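Local coordinates for protein TCR alpha chain (PDB 6LIR) that forms the alpha chain of the chicken alpha beta T-cell receptor, pairing with a beta chain and probably contributing to antigen recognition, at residues Arg119-Glu123 and Asp124-Leu128; Trp172-Lys175 and Asp176-Gln179. One frame throughout, in Å; residues are numbered along the deposited sequence.

In the fold
Both contacts are local and lie in the second, immunoglobulin-like domain of the chain, far from the amino-terminal V-set domain. Interaction 1 turns strand 116-121 into strand 128-134; interaction 2 leads out of strand 164-174. Strand 128-134 lies between the other two in one antiparallel sheet; the centres of the two contacts are about 10 Å apart. A probable hydrogen bond of 2.8 Å from K175 NZ to K126 O ties them, and L128 CD2 packs 4.1 Å from W172 CE3. The TCR beta chain lies against T121, S122 and D124 of interaction 1 and against W172 of interaction 2.

Interaction 1 (Arg119-Glu123 and Asp124-Leu128); sequences RLTSE and DNKNL
S122 OG takes the amide N-H of D124 at 3.0 Å and, more weakly, that of N125 at 3.5 Å from N125 N, while K126 folds back toward the carbonyl group of the same serine. A chi1 of 152° swings OG away from the serine's backbone N and beside its carbonyl carbon, facing the amides that follow. The same hydroxyl has a weak hydrogen bond to I123 O of the TCR beta chain. Replacing S122 by alanine is likely to leave the D124 and N125 amides without this acceptor, and I123 O of the TCR beta chain without its weak partner. K126, bent at its second, third and fourth torsions, brings CD to 3.0 Å from S122 O, a tight approach, and NZ to 3.3 Å from T121 CB, the two side chains crossing at a slant. A weak bond of 3.4 Å runs from K126 NZ to S122 O. The bend connects the first two strands of an immunoglobulin-type constant domain and closes with a type I beta turn from N125 to L128. Within that turn N125 OD1 accepts from N127 N at 3.3 Å, an Asx turn whose donor is tilted 16° from the carbonyl plane. A water takes the N-H of S122 and also sits 2.6 Å from L128 O, bridging the two sides. E123 OE2, 4.6 Å from K126 NZ, is too far for a salt bridge.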
loop_
_atom_site.group_PDB
_atom_site.type_symbol
_atom_site.label_atom_id
_atom_site.label_comp_id
_atom_site.label_asym_id
_atom_site.label_seq_id
_atom_site.Cartn_x
_atom_site.Cartn_y
_atom_site.Cartn_z
ATOM N N ARG A 119 13.217 -1.366 -23.740
ATOM C CA ARG A 119 14.301 -1.881 -22.923
ATOM C C ARG A 119 15.025 -0.706 -22.288
ATOM O O ARG A 119 15.296 0.300 -22.951
ATOM C CB ARG A 119 15.287 -2.700 -23.754
ATOM C CG ARG A 119 14.989 -4.179 -23.798
ATOM C CD ARG A 119 15.059 -4.694 -25.221
ATOM N NE ARG A 119 16.379 -4.502 -25.819
ATOM C CZ ARG A 119 17.366 -5.390 -25.754
ATOM N NH1 ARG A 119 17.188 -6.537 -25.110
ATOM N NH2 ARG A 119 18.534 -5.133 -26.329
ATOM N N LEU A 120 15.351 -0.841 -21.011
ATOM C CA LEU A 120 16.027 0.217 -20.288
ATOM C C LEU A 120 17.306 -0.322 -19.677
ATOM O O LEU A 120 17.399 -1.498 -19.311
ATOM C CB LEU A 120 15.150 0.793 -19.169
ATOM C CG LEU A 120 13.678 1.082 -19.455
ATOM C CD1 LEU A 120 13.018 1.678 -18.215
ATOM C CD2 LEU A 120 13.544 2.013 -20.637
ATOM N N THR A 121 18.280 0.563 -19.535
ATOM C CA THR A 121 19.514 0.237 -18.849
ATOM C C THR A 121 19.752 1.283 -17.772
ATOM O O THR A 121 19.190 2.384 -17.807
ATOM C CB THR A 121 20.699 0.189 -19.821
ATOM O OG1 THR A 121 20.832 1.461 -20.469
ATOM C CG2 THR A 121 20.479 -0.893 -20.879
ATOM N N SER A 122 20.591 0.920 -16.806
ATOM C CA SER A 122 20.927 1.789 -15.692
ATOM C C SER A 122 22.436 1.939 -15.606
ATOM O O SER A 122 23.170 0.955 -15.729
ATOM C CB SER A 122 20.401 1.249 -14.363
ATOM O OG SER A 122 21.227 1.682 -13.296
ATOM N N GLU A 123 22.888 3.160 -15.326
ATOM C CA GLU A 123 24.322 3.410 -15.230
ATOM C C GLU A 123 24.917 2.758 -13.991
ATOM O O GLU A 123 26.113 2.450 -13.971
ATOM C CB GLU A 123 24.599 4.913 -15.216
ATOM C CG GLU A 123 24.054 5.658 -16.424
ATOM C CD GLU A 123 24.913 5.476 -17.661
ATOM O OE1 GLU A 123 26.156 5.518 -17.536
ATOM O OE2 GLU A 123 24.343 5.289 -18.758
ATOM N N ASP A 124 24.108 2.556 -12.953
ATOM C CA ASP A 124 24.607 2.012 -11.697
ATOM C C ASP A 124 24.849 0.508 -11.768
ATOM O O ASP A 124 25.761 0.004 -11.104
ATOM C CB ASP A 124 23.625 2.334 -10.574
ATOM C CG ASP A 124 23.083 3.744 -10.669
ATOM O OD1 ASP A 124 23.898 4.688 -10.745
ATOM O OD2 ASP A 124 21.842 3.910 -10.672
ATOM N N ASN A 125 24.048 -0.229 -12.545
ATOM C CA ASN A 125 24.276 -1.666 -12.746
ATOM C C ASN A 125 24.119 -1.946 -14.240
ATOM O O ASN A 125 23.016 -2.220 -14.720
ATOM C CB ASN A 125 23.311 -2.494 -11.906
ATOM C CG ASN A 125 23.673 -3.968 -11.874
ATOM O OD1 ASN A 125 24.300 -4.489 -12.795
ATOM N ND2 ASN A 125 23.275 -4.647 -10.806
ATOM N N LYS A 126 25.240 -1.891 -14.966
ATOM C CA LYS A 126 25.234 -2.033 -16.419
ATOM C C LYS A 126 24.993 -3.458 -16.907
ATOM O O LYS A 126 24.831 -3.646 -18.117
ATOM C CB LYS A 126 26.525 -1.482 -17.025
ATOM C CG LYS A 126 26.760 0.000 -16.747
ATOM C CD LYS A 126 25.678 0.903 -17.362
ATOM C CE LYS A 126 25.347 0.601 -18.820
ATOM N NZ LYS A 126 23.882 0.744 -19.073
ATOM N N ASN A 127 24.947 -4.458 -16.027
ATOM C CA ASN A 127 24.684 -5.828 -16.455
ATOM C C ASN A 127 23.257 -6.241 -16.109
ATOM O O ASN A 127 22.980 -7.409 -15.823
ATOM C CB ASN A 127 25.704 -6.802 -15.857
ATOM C CG ASN A 127 25.657 -6.862 -14.337
ATOM O OD1 ASN A 127 24.697 -7.356 -13.750
ATOM N ND2 ASN A 127 26.716 -6.381 -13.694
ATOM N N LEU A 128 22.337 -5.283 -16.192
ATOM C CA LEU A 128 20.933 -5.464 -15.858
ATOM C C LEU A 128 20.101 -4.696 -16.871
ATOM O O LEU A 128 20.497 -3.613 -17.314
ATOM C CB LEU A 128 20.619 -4.961 -14.442
ATOM C CG LEU A 128 20.432 -5.980 -13.317
ATOM C CD1 LEU A 128 21.742 -6.647 -12.961
ATOM C CD2 LEU A 128 19.833 -5.304 -12.093
HETATM O O HOH W 1 22.092 -1.542 -17.196
#

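Interaction 2 (Trp172-Lys175 and Asp176-Gln179); sequences WAKK and DEMQ
K174 O receives a weak hydrogen bond of 3.0 Å from E177 N, bent to 129° at the hydrogen. One residue on, M178 N gives a similarly weak and bent bond to K175 O, so that two overlapping bonds, each spanning three residues, curl the chain as it leaves strand 164-174. In the immunoglobulin fold this is the crossing from one sheet to the other: strand 181-184 follows directly, beside C180, whose disulfide to C131 joins the domain's two layers. Both exposed, K174 and E177 run alongside each other and point the same way. The aliphatic part of the lysine meets the glutamate: K174 CB is 3.5 Å from E177 CG, and K174 CD lies 3.0 Å from E177 OE1. Because the E177 chain runs extended beyond CG, its carboxylate travels along the lysine rather than turning off; any attraction is probably weak, with K174 NZ 4.4 Å from E177 OE1. K175 leaves in another direction, its NZ reaching K126 O and its side chain also touching E129. The ring of W172 packs on L128, M130 and L142 of the TCR beta chain. M178 turns back toward the strand instead. Its CB, directed at the preceding residues, lies 3.3 Å from K175 O, and bends at chi2 (64°) and chi3 (66°) bring the terminal methyl round to A173 CB and the strand backbone, M178 CE lying 3.7 Å from A173 N and 3.8 Å from W172 CA.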
loop_
_atom_site.group_PDB
_atom_site.type_symbol
_atom_site.label_atom_id
_atom_site.label_comp_id
_atom_site.label_asym_id
_atom_site.label_seq_id
_atom_site.Cartn_x
_atom_site.Cartn_y
_atom_site.Cartn_z
ATOM N N TRP A 172 12.584 -7.474 -14.968
ATOM C CA TRP A 172 14.012 -7.238 -15.111
ATOM C C TRP A 172 14.765 -8.549 -14.952
ATOM O O TRP A 172 14.287 -9.483 -14.301
ATOM C CB TRP A 172 14.513 -6.232 -14.068
ATOM C CG TRP A 172 14.360 -6.753 -12.676
ATOM C CD1 TRP A 172 13.254 -6.662 -11.883
ATOM C CD2 TRP A 172 15.337 -7.474 -11.920
ATOM N NE1 TRP A 172 13.486 -7.273 -10.676
ATOM C CE2 TRP A 172 14.758 -7.778 -10.673
ATOM C CE3 TRP A 172 16.650 -7.886 -12.175
ATOM C CZ2 TRP A 172 15.445 -8.475 -9.681
ATOM C CZ3 TRP A 172 17.330 -8.579 -11.189
ATOM C CH2 TRP A 172 16.727 -8.865 -9.958
ATOM N N ALA A 173 15.954 -8.604 -15.543
ATOM C CA ALA A 173 16.790 -9.796 -15.496
ATOM C C ALA A 173 18.194 -9.407 -15.927
ATOM O O ALA A 173 18.406 -8.327 -16.489
ATOM C CB ALA A 173 16.240 -10.911 -16.394
ATOM N N LYS A 174 19.158 -10.275 -15.611
ATOM C CA LYS A 174 20.500 -10.135 -16.165
ATOM C C LYS A 174 20.412 -9.901 -17.669
ATOM O O LYS A 174 19.604 -10.529 -18.359
ATOM C CB LYS A 174 21.337 -11.380 -15.860
ATOM C CG LYS A 174 21.583 -11.634 -14.370
ATOM C CD LYS A 174 21.567 -13.127 -14.063
ATOM C CE LYS A 174 21.532 -13.429 -12.574
ATOM N NZ LYS A 174 20.368 -14.287 -12.200
ATOM N N LYS A 175 21.218 -8.955 -18.160
ATOM C CA LYS A 175 21.141 -8.523 -19.554
ATOM C C LYS A 175 21.050 -9.700 -20.526
ATOM O O LYS A 175 20.090 -9.814 -21.298
ATOM C CB LYS A 175 22.346 -7.640 -19.888
ATOM C CG LYS A 175 22.338 -7.092 -21.307
ATOM C CD LYS A 175 23.314 -5.935 -21.468
ATOM C CE LYS A 175 22.930 -4.757 -20.587
ATOM N NZ LYS A 175 23.877 -3.616 -20.738
ATOM N N ASP A 176 22.061 -10.576 -20.505
ATOM C CA ASP A 176 22.130 -11.687 -21.456
ATOM C C ASP A 176 20.848 -12.515 -21.500
ATOM O O ASP A 176 20.433 -12.968 -22.573
ATOM C CB ASP A 176 23.327 -12.580 -21.127
ATOM C CG ASP A 176 23.408 -12.932 -19.656
ATOM O OD1 ASP A 176 22.532 -13.674 -19.169
ATOM O OD2 ASP A 176 24.356 -12.467 -18.987
ATOM N N GLU A 177 20.202 -12.720 -20.350
ATOM C CA GLU A 177 19.027 -13.580 -20.255
ATOM C C GLU A 177 17.721 -12.802 -20.311
ATOM O O GLU A 177 16.723 -13.220 -19.717
ATOM C CB GLU A 177 19.056 -14.457 -19.005
ATOM C CG GLU A 177 19.670 -13.847 -17.785
ATOM C CD GLU A 177 20.050 -14.913 -16.785
ATOM O OE1 GLU A 177 21.245 -14.996 -16.438
ATOM O OE2 GLU A 177 19.158 -15.674 -16.355
ATOM N N MET A 178 17.699 -11.673 -21.004
ATOM C CA MET A 178 16.527 -10.816 -21.017
ATOM C C MET A 178 15.973 -10.762 -22.430
ATOM O O MET A 178 16.721 -10.549 -23.389
ATOM C CB MET A 178 16.869 -9.403 -20.527
ATOM C CG MET A 178 15.964 -8.308 -21.087
ATOM S SD MET A 178 14.239 -8.467 -20.585
ATOM C CE MET A 178 14.374 -8.170 -18.824
ATOM N N GLN A 179 14.658 -10.934 -22.545
ATOM C CA GLN A 179 13.960 -10.840 -23.820
ATOM C C GLN A 179 12.700 -10.029 -23.549
ATOM O O GLN A 179 11.743 -10.535 -22.954
ATOM C CB GLN A 179 13.629 -12.223 -24.382
ATOM C CG GLN A 179 12.837 -12.185 -25.682
ATOM C CD GLN A 179 12.836 -13.510 -26.414
ATOM O OE1 GLN A 179 13.656 -14.379 -26.138
ATOM N NE2 GLN A 179 11.899 -13.673 -27.349
#